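3,4-dihydroxybenzoate decarboxylase (Enterobacter cloacae, PDB 5NY5) decarboxylates 3,4-dihydroxybenzoate to catechol and can run the reaction in reverse as a para-carboxylation, as a UbiD-family enzyme dependent on prenylated flavin. Local coordinates at residues 115-120 with 246-251; 205-210 with 255-260; 5-10 with 310-315; 151-156 with 167-172. All blocks are in the same frame, centred on the assembly; numbering follows the deposited sequence.

Interaction 1: residues 115-120 with 246-251; sequences APCQEQ and ELVQGV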
loop_
_atom_site.group_PDB
_atom_site.type_symbol
_atom_site.label_atom_id
_atom_site.label_comp_id
_atom_site.label_asym_id
_atom_site.label_seq_id
_atom_site.Cartn_x
_atom_site.Cartn_y
_atom_site.Cartn_z
ATOM N N ALA A 115 57.182 11.637 29.166
ATOM C CA ALA A 115 55.773 12.024 29.180
ATOM C C ALA A 115 55.673 13.538 29.027
ATOM O O ALA A 115 55.531 14.267 30.022
ATOM C CB ALA A 115 55.082 11.565 30.462
ATOM N N PRO A 116 55.733 14.049 27.797
ATOM C CA PRO A 116 55.548 15.494 27.594
ATOM C C PRO A 116 54.255 16.020 28.179
ATOM O O PRO A 116 54.186 17.194 28.559
ATOM C CB PRO A 116 55.571 15.635 26.067
ATOM C CG PRO A 116 56.322 14.449 25.591
ATOM C CD PRO A 116 55.998 13.342 26.534
ATOM N N CYS A 117 53.226 15.173 28.275
ATOM C CA CYS A 117 51.958 15.614 28.840
ATOM C C CYS A 117 52.123 16.130 30.261
ATOM O O CYS A 117 51.371 17.009 30.687
ATOM C CB CYS A 117 50.939 14.475 28.800
ATOM S SG CYS A 117 51.194 13.174 30.024
ATOM N N GLN A 118 53.112 15.628 31.002
ATOM C CA GLN A 118 53.314 16.015 32.392
ATOM C C GLN A 118 54.399 17.078 32.559
ATOM O O GLN A 118 55.047 17.143 33.609
ATOM C CB GLN A 118 53.631 14.784 33.240
ATOM C CG GLN A 118 52.474 13.805 33.333
ATOM C CD GLN A 118 52.757 12.635 34.248
ATOM O OE1 GLN A 118 53.882 12.451 34.709
ATOM N NE2 GLN A 118 51.733 11.836 34.519
ATOM N N GLU A 119 54.607 17.923 31.545
ATOM C CA GLU A 119 55.534 19.039 31.693
ATOM C C GLU A 119 55.012 20.097 32.655
ATOM O O GLU A 119 55.807 20.865 33.204
ATOM C CB GLU A 119 55.828 19.670 30.331
ATOM C CG GLU A 119 56.719 18.830 29.431
ATOM C CD GLU A 119 56.750 19.339 28.001
ATOM O OE1 GLU A 119 56.061 20.338 27.711
ATOM O OE2 GLU A 119 57.461 18.740 27.167
ATOM N N GLN A 120 53.697 20.163 32.856
ATOM C CA GLN A 120 53.084 21.006 33.872
ATOM C C GLN A 120 52.116 20.163 34.685
ATOM O O GLN A 120 51.493 19.233 34.166
ATOM C CB GLN A 120 52.322 22.193 33.267
ATOM C CG GLN A 120 53.143 23.129 32.407
ATOM C CD GLN A 120 52.316 24.284 31.873
ATOM O OE1 GLN A 120 52.214 24.480 30.664
ATOM N NE2 GLN A 120 51.717 25.051 32.776
ATOM N N GLU A 246 52.492 5.408 23.765
ATOM C CA GLU A 246 53.160 5.457 25.057
ATOM C C GLU A 246 52.199 5.913 26.147
ATOM O O GLU A 246 51.426 6.856 25.959
ATOM C CB GLU A 246 54.372 6.388 24.996
ATOM C CG GLU A 246 55.498 5.859 24.121
ATOM C CD GLU A 246 56.541 6.910 23.798
ATOM O OE1 GLU A 246 57.308 6.708 22.834
ATOM O OE2 GLU A 246 56.595 7.938 24.504
ATOM N N LEU A 247 52.253 5.230 27.288
ATOM C CA LEU A 247 51.408 5.527 28.434
ATOM C C LEU A 247 52.272 5.905 29.628
ATOM O O LEU A 247 53.406 5.439 29.767
ATOM C CB LEU A 247 50.519 4.333 28.792
ATOM C CG LEU A 247 49.555 3.878 27.697
ATOM C CD1 LEU A 247 48.823 2.614 28.105
ATOM C CD2 LEU A 247 48.570 4.984 27.373
ATOM N N VAL A 248 51.724 6.753 30.492
ATOM C CA VAL A 248 52.417 7.226 31.683
ATOM C C VAL A 248 51.488 7.064 32.876
ATOM O O VAL A 248 50.285 7.324 32.776
ATOM C CB VAL A 248 52.875 8.694 31.530
ATOM C CG1 VAL A 248 51.715 9.576 31.100
ATOM C CG2 VAL A 248 53.489 9.209 32.825
ATOM N N GLN A 249 52.043 6.615 33.999
ATOM C CA GLN A 249 51.254 6.477 35.214
ATOM C C GLN A 249 50.711 7.833 35.645
ATOM O O GLN A 249 51.366 8.865 35.478
ATOM C CB GLN A 249 52.103 5.866 36.329
ATOM C CG GLN A 249 51.365 5.665 37.639
ATOM C CD GLN A 249 50.199 4.712 37.506
ATOM O OE1 GLN A 249 50.235 3.776 36.708
ATOM N NE2 GLN A 249 49.152 4.947 38.286
ATOM N N GLY A 250 49.497 7.828 36.189
ATOM C CA GLY A 250 48.900 9.059 36.659
ATOM C C GLY A 250 49.669 9.663 37.815
ATOM O O GLY A 250 50.458 9.007 38.497
ATOM N N VAL A 251 49.428 10.951 38.030
ATOM C CA VAL A 251 50.104 11.707 39.073
ATOM C C VAL A 251 49.259 11.802 40.337
ATOM O O VAL A 251 49.785 11.707 41.446
ATOM C CB VAL A 251 50.484 13.106 38.541
ATOM C CG1 VAL A 251 50.676 14.085 39.675
ATOM C CG2 VAL A 251 51.747 13.022 37.699
#
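Gln118 and Val248 reach for each other from opposite directions, the glutamine coming off the turn at 115-118 and the valine rising from strand 246-249. Val248 carries most of the apolar contact and splits it between its two methyls. CG1 faces the sulfur of Cys117, with SG to CG1 at 3.8 Å, while CG2 sits against Ala115, whose CB is 3.7 Å from it, and also meets the amide end of Gln118. The turn is a short 3-10 segment at 116-117, closed by Gln118 N donating to Ala115 O at 2.9 Å. It belongs to the connection between strands 108-110 and 120-123 in the Rift-related, flavin-binding-type part of the UbiD fold, and strand 246-249 is the middle one of a three-stranded mixed sheet. With CG next to its own backbone N (chi1 -66°) and the chain extended beyond, Gln118 passes over the CG2 methyl and on to the main chain. There its NE2 donates to Gln249 O at 3.1 Å, a moderately bent bond of 146° at the hydrogen, and the acceptor lies 15° out of the amide plane. Val251 slides past the glutamine in the opposite sense, and its CG2 comes within 3.4 Å of Gln118 NE2, so the amide is held between methyls of two valines. Beyond the two segments, Val251 N donates to Glu266, while the Gln118 side chain also touches Ala112 and Thr310.

Interaction 2: residues 205-210 with 255-260; sequences PVTINM and EKAIAR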
loop_
_atom_site.group_PDB
_atom_site.type_symbol
_atom_site.label_atom_id
_atom_site.label_comp_id
_atom_site.label_asym_id
_atom_site.label_seq_id
_atom_site.Cartn_x
_atom_site.Cartn_y
_atom_site.Cartn_z
ATOM N N PRO A 205 38.720 6.074 39.476
ATOM C CA PRO A 205 39.743 6.974 38.925
ATOM C C PRO A 205 39.746 6.922 37.403
ATOM O O PRO A 205 39.711 5.845 36.804
ATOM C CB PRO A 205 41.054 6.428 39.506
ATOM C CG PRO A 205 40.681 5.188 40.311
ATOM C CD PRO A 205 39.299 4.796 39.910
ATOM N N VAL A 206 39.790 8.100 36.779
ATOM C CA VAL A 206 39.808 8.221 35.327
ATOM C C VAL A 206 40.812 9.294 34.928
ATOM O O VAL A 206 41.145 10.189 35.706
ATOM C CB VAL A 206 38.417 8.563 34.746
ATOM C CG1 VAL A 206 37.440 7.417 34.971
ATOM C CG2 VAL A 206 37.891 9.850 35.362
ATOM N N THR A 207 41.300 9.186 33.696
ATOM C CA THR A 207 42.104 10.226 33.073
ATOM C C THR A 207 41.434 10.661 31.779
ATOM O O THR A 207 40.916 9.831 31.027
ATOM C CB THR A 207 43.531 9.756 32.779
ATOM O OG1 THR A 207 43.511 8.790 31.722
ATOM C CG2 THR A 207 44.152 9.137 34.021
ATOM N N ILE A 208 41.446 11.962 31.529
ATOM C CA ILE A 208 40.814 12.554 30.358
ATOM C C ILE A 208 41.924 13.107 29.478
ATOM O O ILE A 208 42.539 14.130 29.805
ATOM C CB ILE A 208 39.810 13.642 30.753
ATOM C CG1 ILE A 208 38.818 13.074 31.768
ATOM C CG2 ILE A 208 39.090 14.164 29.526
ATOM C CD1 ILE A 208 38.235 14.105 32.693
ATOM N N ASN A 209 42.181 12.435 28.363
ATOM C CA ASN A 209 43.319 12.733 27.506
ATOM C C ASN A 209 42.847 13.545 26.308
ATOM O O ASN A 209 41.976 13.097 25.556
ATOM C CB ASN A 209 43.996 11.442 27.052
ATOM C CG ASN A 209 44.334 10.525 28.212
ATOM O OD1 ASN A 209 45.480 10.462 28.652
ATOM N ND2 ASN A 209 43.335 9.813 28.717
HETATM N N MSE A 210 43.420 14.731 26.131
HETATM C CA MSE A 210 43.015 15.626 25.053
HETATM C C MSE A 210 44.222 16.183 24.302
HETATM O O MSE A 210 45.248 16.494 24.903
HETATM C CB MSE A 210 42.164 16.769 25.607
HETATM C CG MSE A 210 40.930 16.311 26.362
HETATM SE SE MSE A 210 39.916 17.775 27.140
HETATM C CE MSE A 210 41.292 18.506 28.309
ATOM N N GLU A 255 45.271 5.628 37.583
ATOM C CA GLU A 255 45.038 5.330 36.176
ATOM C C GLU A 255 46.152 5.961 35.356
ATOM O O GLU A 255 46.731 6.974 35.757
ATOM C CB GLU A 255 43.670 5.848 35.710
ATOM C CG GLU A 255 43.225 5.321 34.357
ATOM C CD GLU A 255 43.237 3.808 34.286
ATOM O OE1 GLU A 255 44.156 3.247 33.652
ATOM O OE2 GLU A 255 42.334 3.177 34.873
ATOM N N LYS A 256 46.447 5.350 34.213
ATOM C CA LYS A 256 47.466 5.857 33.309
ATOM C C LYS A 256 46.875 6.898 32.364
ATOM O O LYS A 256 45.657 7.025 32.225
ATOM C CB LYS A 256 48.094 4.714 32.511
ATOM C CG LYS A 256 48.867 3.725 33.362
ATOM C CD LYS A 256 48.434 2.297 33.080
ATOM C CE LYS A 256 49.052 1.328 34.074
ATOM N NZ LYS A 256 48.423 -0.021 33.994
ATOM N N ALA A 257 47.760 7.650 31.713
ATOM C CA ALA A 257 47.367 8.698 30.783
ATOM C C ALA A 257 48.215 8.613 29.522
ATOM O O ALA A 257 49.268 7.972 29.498
ATOM C CB ALA A 257 47.501 10.093 31.410
ATOM N N ILE A 258 47.736 9.269 28.467
ATOM C CA ILE A 258 48.473 9.313 27.208
ATOM C C ILE A 258 49.713 10.176 27.400
ATOM O O ILE A 258 49.614 11.370 27.703
ATOM C CB ILE A 258 47.592 9.848 26.073
ATOM C CG1 ILE A 258 46.384 8.934 25.860
ATOM C CG2 ILE A 258 48.396 9.975 24.788
ATOM C CD1 ILE A 258 46.746 7.529 25.448
ATOM N N ALA A 259 50.889 9.570 27.222
ATOM C CA ALA A 259 52.136 10.270 27.509
ATOM C C ALA A 259 52.358 11.438 26.557
ATOM O O ALA A 259 52.848 12.495 26.969
ATOM C CB ALA A 259 53.310 9.295 27.445
ATOM N N ARG A 260 52.005 11.270 25.285
ATOM C CA ARG A 260 52.227 12.290 24.270
ATOM C C ARG A 260 51.075 13.281 24.162
ATOM O O ARG A 260 51.062 14.096 23.236
ATOM C CB ARG A 260 52.469 11.633 22.909
ATOM C CG ARG A 260 53.633 10.660 22.889
ATOM C CD ARG A 260 54.955 11.380 23.010
ATOM N NE ARG A 260 55.323 12.045 21.765
ATOM C CZ ARG A 260 56.369 12.850 21.634
ATOM N NH1 ARG A 260 57.151 13.093 22.675
ATOM N NH2 ARG A 260 56.633 13.413 20.464
#
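Thr207, Glu255 and Asn209 bury nearly equal areas here and carry the contact between strand 205-210 and residues 255-258. The strand segments run almost parallel, 5° apart, but their axes stay 6.9 Å apart, and the hydrogen bonds between them use side chains of 205-210. Thr207 OG1 donates to Lys256 O at 2.8 Å, while its methyl CG2 packs on Glu255 CB at 3.7 Å, the two side chains crossing at about a right angle. Asn209, with CG beside its backbone N (chi1 -52°), brings OD1 up to Ile258 N at 2.6 Å; the N-H points straight at the oxygen, although it approaches 35° out of the carbonyl plane. The same amide gives an ND2 hydrogen to Thr207 OG1 at 3.2 Å and another to Leu153 O of strand 148-157. Glu255 folds back at chi2 and takes Lys256 N on OE1, which Tyr231 also holds; OE2 is bonded to Ser157. In this Rift-related part of the UbiD fold, the threonine and asparagine join a small mixed sheet to the larger antiparallel one. With oxygen and nitrogen both engaged, the buried Asn209 amide has its flip state fixed, and Thr207 OG1 is both donor and acceptor in one polar chain.

Interaction 3: residues 5-10 with 310-315; sequences INDLRS and TMRNHA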
loop_
_atom_site.group_PDB
_atom_site.type_symbol
_atom_site.label_atom_id
_atom_site.label_comp_id
_atom_site.label_asym_id
_atom_site.label_seq_id
_atom_site.Cartn_x
_atom_site.Cartn_y
_atom_site.Cartn_z
ATOM N N ILE A 5 54.757 10.600 12.779
ATOM C CA ILE A 5 53.730 11.196 13.623
ATOM C C ILE A 5 53.633 10.393 14.910
ATOM O O ILE A 5 53.516 9.163 14.874
ATOM C CB ILE A 5 52.371 11.254 12.907
ATOM C CG1 ILE A 5 52.478 12.100 11.639
ATOM C CG2 ILE A 5 51.314 11.829 13.830
ATOM C CD1 ILE A 5 51.146 12.372 10.982
ATOM N N ASN A 6 53.689 11.087 16.046
ATOM C CA ASN A 6 53.466 10.448 17.332
ATOM C C ASN A 6 52.692 11.320 18.309
ATOM O O ASN A 6 52.495 10.904 19.454
ATOM C CB ASN A 6 54.800 10.022 17.971
ATOM C CG ASN A 6 55.767 11.180 18.156
ATOM O OD1 ASN A 6 55.382 12.349 18.127
ATOM N ND2 ASN A 6 57.036 10.853 18.359
ATOM N N ASP A 7 52.251 12.507 17.902
ATOM C CA ASP A 7 51.454 13.367 18.764
ATOM C C ASP A 7 50.712 14.370 17.888
ATOM O O ASP A 7 50.780 14.322 16.657
ATOM C CB ASP A 7 52.321 14.059 19.820
ATOM C CG ASP A 7 53.539 14.748 19.228
ATOM O OD1 ASP A 7 53.529 15.075 18.023
ATOM O OD2 ASP A 7 54.510 14.970 19.979
ATOM N N LEU A 8 50.000 15.288 18.542
ATOM C CA LEU A 8 49.230 16.287 17.812
ATOM C C LEU A 8 50.135 17.232 17.029
ATOM O O LEU A 8 49.838 17.578 15.880
ATOM C CB LEU A 8 48.347 17.066 18.785
ATOM C CG LEU A 8 47.560 18.252 18.233
ATOM C CD1 LEU A 8 46.627 17.814 17.117
ATOM C CD2 LEU A 8 46.787 18.914 19.355
ATOM N N ARG A 9 51.251 17.653 17.627
ATOM C CA ARG A 9 52.086 18.667 16.991
ATOM C C ARG A 9 52.842 18.118 15.788
ATOM O O ARG A 9 53.093 18.858 14.831
ATOM C CB ARG A 9 53.050 19.263 18.012
ATOM C CG ARG A 9 52.344 19.964 19.157
ATOM C CD ARG A 9 53.319 20.670 20.072
ATOM N NE ARG A 9 52.673 21.115 21.302
ATOM C CZ ARG A 9 53.221 21.957 22.172
ATOM N NH1 ARG A 9 54.426 22.459 21.943
ATOM N NH2 ARG A 9 52.558 22.303 23.266
ATOM N N SER A 10 53.212 16.837 15.807
ATOM C CA SER A 10 53.808 16.249 14.612
ATOM C C SER A 10 52.774 16.062 13.509
ATOM O O SER A 10 53.129 16.041 12.326
ATOM C CB SER A 10 54.486 14.920 14.951
ATOM O OG SER A 10 53.784 14.222 15.963
ATOM N N THR A 310 47.015 18.299 33.975
ATOM C CA THR A 310 48.363 17.973 33.534
ATOM C C THR A 310 48.490 18.293 32.054
ATOM O O THR A 310 47.693 17.811 31.245
ATOM C CB THR A 310 48.662 16.494 33.814
ATOM O OG1 THR A 310 49.141 16.347 35.157
ATOM C CG2 THR A 310 49.677 15.939 32.853
HETATM N N MSE A 311 49.478 19.112 31.704
HETATM C CA MSE A 311 49.642 19.557 30.322
HETATM C C MSE A 311 51.097 19.868 29.980
HETATM O O MSE A 311 51.917 20.090 30.868
HETATM C CB MSE A 311 48.768 20.782 30.059
HETATM C CG MSE A 311 49.006 21.944 31.008
HETATM SE SE MSE A 311 47.678 23.356 30.782
HETATM C CE MSE A 311 48.799 24.712 29.944
ATOM N N ARG A 312 51.417 19.861 28.688
ATOM C CA ARG A 312 52.755 20.227 28.260
ATOM C C ARG A 312 52.882 21.745 28.152
ATOM O O ARG A 312 51.914 22.493 28.317
ATOM C CB ARG A 312 53.113 19.565 26.930
ATOM C CG ARG A 312 51.948 19.115 26.077
ATOM C CD ARG A 312 52.415 18.858 24.648
ATOM N NE ARG A 312 52.684 17.450 24.360
ATOM C CZ ARG A 312 53.423 17.026 23.339
ATOM N NH1 ARG A 312 53.608 15.728 23.141
ATOM N NH2 ARG A 312 53.992 17.899 22.520
ATOM N N ASN A 313 54.107 22.193 27.886
ATOM C CA ASN A 313 54.377 23.619 27.754
ATOM C C ASN A 313 53.620 24.192 26.565
ATOM O O ASN A 313 53.728 23.686 25.444
ATOM C CB ASN A 313 55.877 23.859 27.593
ATOM C CG ASN A 313 56.660 23.540 28.850
ATOM O OD1 ASN A 313 56.108 23.514 29.948
ATOM N ND2 ASN A 313 57.958 23.302 28.696
ATOM N N HIS A 314 52.855 25.254 26.818
ATOM C CA HIS A 314 52.015 25.897 25.809
ATOM C C HIS A 314 51.024 24.889 25.219
ATOM O O HIS A 314 50.950 24.673 24.008
ATOM C CB HIS A 314 52.875 26.546 24.720
ATOM C CG HIS A 314 52.184 27.650 23.986
ATOM N ND1 HIS A 314 52.572 28.066 22.732
ATOM C CD2 HIS A 314 51.134 28.430 24.333
ATOM C CE1 HIS A 314 51.788 29.052 22.334
ATOM N NE2 HIS A 314 50.907 29.292 23.288
ATOM N N ALA A 315 50.252 24.277 26.113
ATOM C CA ALA A 315 49.395 23.160 25.740
ATOM C C ALA A 315 48.300 23.600 24.779
ATOM O O ALA A 315 47.633 24.616 24.995
ATOM C CB ALA A 315 48.776 22.532 26.984
#
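Arg9 reaches across to the main chain of the loop 312-315, and Arg312 comes back past it the other way toward Asp7. Arg9 starts with CG beside its backbone N and runs extended from CG to NE, which carries its guanidinium away from the helix to the loop. NH2 donates to Asn313 O at 2.8 Å, nearly straight at 164°, with the oxygen close to the guanidinium plane. His314 O is close to the same nitrogen, but the angle is poor for a bond. Arg9 NE is paired with Glu262.

Arg312 is bent instead: its chi3 of 98° turns the guanidinium so that its edge faces Asp7 OD2, and its NE is bonded to Ala261 O. NH1 to OD2 is a weak, long salt bridge of 3.4 Å, the carboxylate and guanidinium planes standing nearly perpendicular, 81° apart. The stronger partner of Asp7 is Arg260. Asp7 is also the N-cap of the helix and forms a capping box with Ser10, though the two side chains are modelled too close for the details to be trusted.

The two guanidinium planes are tilted to each other, Arg312 NH2 lying over one face of Arg9, 3.7 Å from its NE. The pair thus joins the N-terminal helix to the loop that follows strand 303-311. Such closeness of like charges, to which Arg70 adds a third near Arg9, would probably be costly alone; Asp7 and Glu262, with the carbonyls of Asn313 and Ala261, are likely to offset it, so the contact depends on a shared network of charges more than on one strong ion pair.

Interaction 4: residues 151-156 with 167-172; sequences LGLVLA and VTIHRL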
loop_
_atom_site.group_PDB
_atom_site.type_symbol
_atom_site.label_atom_id
_atom_site.label_comp_id
_atom_site.label_asym_id
_atom_site.label_seq_id
_atom_site.Cartn_x
_atom_site.Cartn_y
_atom_site.Cartn_z
ATOM N N LEU A 151 36.387 16.249 22.975
ATOM C CA LEU A 151 37.286 15.200 22.505
ATOM C C LEU A 151 38.157 14.697 23.649
ATOM O O LEU A 151 39.384 14.626 23.555
ATOM C CB LEU A 151 38.132 15.697 21.336
ATOM C CG LEU A 151 37.352 15.973 20.049
ATOM C CD1 LEU A 151 38.253 16.569 18.980
ATOM C CD2 LEU A 151 36.696 14.696 19.548
ATOM N N GLY A 152 37.516 14.339 24.757
ATOM C CA GLY A 152 38.224 13.766 25.880
ATOM C C GLY A 152 38.335 12.259 25.784
ATOM O O GLY A 152 37.338 11.546 25.930
ATOM N N LEU A 153 39.540 11.764 25.518
ATOM C CA LEU A 153 39.793 10.327 25.494
ATOM C C LEU A 153 39.951 9.847 26.930
ATOM O O LEU A 153 40.940 10.174 27.594
ATOM C CB LEU A 153 41.035 10.013 24.666
ATOM C CG LEU A 153 41.362 8.528 24.512
ATOM C CD1 LEU A 153 40.439 7.879 23.499
ATOM C CD2 LEU A 153 42.810 8.330 24.122
ATOM N N VAL A 154 38.984 9.074 27.413
ATOM C CA VAL A 154 38.921 8.675 28.814
ATOM C C VAL A 154 39.487 7.272 28.965
ATOM O O VAL A 154 39.070 6.345 28.259
ATOM C CB VAL A 154 37.480 8.745 29.345
ATOM C CG1 VAL A 154 37.431 8.282 30.789
ATOM C CG2 VAL A 154 36.941 10.157 29.221
ATOM N N LEU A 155 40.437 7.115 29.884
ATOM C CA LEU A 155 40.972 5.817 30.264
ATOM C C LEU A 155 40.414 5.426 31.626
ATOM O O LEU A 155 40.296 6.268 32.521
ATOM C CB LEU A 155 42.503 5.836 30.319
ATOM C CG LEU A 155 43.269 6.396 29.120
ATOM C CD1 LEU A 155 44.766 6.226 29.308
ATOM C CD2 LEU A 155 42.830 5.734 27.841
ATOM N N ALA A 156 40.072 4.149 31.780
ATOM C CA ALA A 156 39.529 3.661 33.040
ATOM C C ALA A 156 39.788 2.166 33.146
ATOM O O ALA A 156 40.001 1.480 32.143
ATOM C CB ALA A 156 38.032 3.962 33.161
ATOM N N VAL A 167 38.951 2.323 27.037
ATOM C CA VAL A 167 39.276 3.664 26.570
ATOM C C VAL A 167 38.191 4.092 25.590
ATOM O O VAL A 167 37.783 3.310 24.722
ATOM C CB VAL A 167 40.687 3.730 25.948
ATOM C CG1 VAL A 167 41.544 2.559 26.427
ATOM C CG2 VAL A 167 40.658 3.806 24.431
ATOM N N THR A 168 37.689 5.312 25.765
ATOM C CA THR A 168 36.533 5.785 25.019
ATOM C C THR A 168 36.608 7.298 24.877
ATOM O O THR A 168 37.454 7.960 25.483
ATOM C CB THR A 168 35.219 5.388 25.703
ATOM O OG1 THR A 168 35.369 5.488 27.125
ATOM C CG2 THR A 168 34.817 3.972 25.332
ATOM N N ILE A 169 35.697 7.842 24.074
ATOM C CA ILE A 169 35.601 9.277 23.829
ATOM C C ILE A 169 34.295 9.781 24.425
ATOM O O ILE A 169 33.220 9.252 24.120
ATOM C CB ILE A 169 35.683 9.602 22.328
ATOM C CG1 ILE A 169 37.004 9.096 21.747
ATOM C CG2 ILE A 169 35.540 11.099 22.100
ATOM C CD1 ILE A 169 37.256 9.531 20.319
ATOM N N HIS A 170 34.391 10.803 25.270
ATOM C CA HIS A 170 33.239 11.397 25.929
ATOM C C HIS A 170 33.293 12.908 25.769
ATOM O O HIS A 170 34.303 13.478 25.349
ATOM C CB HIS A 170 33.196 11.039 27.421
ATOM C CG HIS A 170 33.297 9.573 27.700
ATOM N ND1 HIS A 170 32.244 8.837 28.198
ATOM C CD2 HIS A 170 34.327 8.706 27.557
ATOM C CE1 HIS A 170 32.621 7.579 28.346
ATOM N NE2 HIS A 170 33.881 7.474 27.966
ATOM N N ARG A 171 32.186 13.557 26.115
ATOM C CA ARG A 171 32.126 15.006 26.217
ATOM C C ARG A 171 31.844 15.383 27.664
ATOM O O ARG A 171 31.100 14.687 28.360
ATOM C CB ARG A 171 31.059 15.599 25.290
ATOM C CG ARG A 171 29.630 15.237 25.647
ATOM C CD ARG A 171 28.657 15.805 24.630
ATOM N NE ARG A 171 27.270 15.514 24.974
ATOM C CZ ARG A 171 26.238 15.749 24.173
ATOM N NH1 ARG A 171 26.436 16.276 22.973
ATOM N NH2 ARG A 171 25.009 15.453 24.568
ATOM N N LEU A 172 32.454 16.474 28.117
ATOM C CA LEU A 172 32.376 16.887 29.511
ATOM C C LEU A 172 32.015 18.360 29.589
ATOM O O LEU A 172 32.595 19.183 28.875
ATOM C CB LEU A 172 33.699 16.630 30.241
ATOM C CG LEU A 172 34.127 15.169 30.396
ATOM C CD1 LEU A 172 34.919 14.684 29.189
ATOM C CD2 LEU A 172 34.919 14.981 31.675
#
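Val154 lays its CG2 methyl against His170, 3.4 Å from ring atom CD2, the two side chains crossing at about a right angle. Gly152 O lies at the ring's edge. Gly152, directly across from His170 in the register, has no side chain, and Leu172 comes close to the place a beta carbon would take. Thr168 shares this face: its OG1 is 2.6 Å from His170 NE2 in a hydrogen bond, while ND1 of the ring is bonded to Phe183 O. The imidazole is therefore fixed at both nitrogens, with the valine methyl obliquely against CD2.

On the other face the two strands meet through aliphatic side chains. Leu155 and Val167 point the same way side by side, and CD2 of the leucine nestles against Val167 CB at 3.5 Å. Leu153, its CG trans to the backbone N (chi1 -177°), carries CD1 into a dip floored by Thr168 O at 3.6 Å, between Ile169 CG1 at 4.0 Å and Val167 CG2 at 4.2 Å.

Between the faces runs an antiparallel ladder. Val154 N donates to Thr168 O at 2.7 Å, and Thr168 N returns to Val154 O. His170 N reaches Gly152 O, but the reverse bond from Gly152 N is weak at 3.4 Å, so the ladder slackens there.

Strands 148-157 and 165-174 form a beta hairpin of the flavin-binding, Rift-related part of the UbiD fold. Ile169, His170 and Arg171 are prenylated-FMN-binding residues, although no cofactor is bound to this chain, and Thr168 and Val167 pack on Arg188 and Glu233 of the cofactor and manganese sites.

Interactions 1, 2 and 4 lie wholly within the Rift-related range, while interaction 3 ties the N-terminal segment to it. Centres of interactions 1 and 2 are 8 Å apart, and strands 246-249 and 256-258 are neighbours in one small sheet. Interactions 2 and 4 are 9 Å apart between centres, lying on the neighbouring strands 204-210 and 148-157 of the large antiparallel sheet. Arg260 connects interaction 2 to Asp7 of interaction 3. Along the chain, interaction 3 closes a loop enclosing the others; interaction 4 closes before interaction 2 opens, and interactions 1 and 2 interleave. A continuous series thus leads from the N-terminal helix to the hairpin that supplies part of the cofactor site.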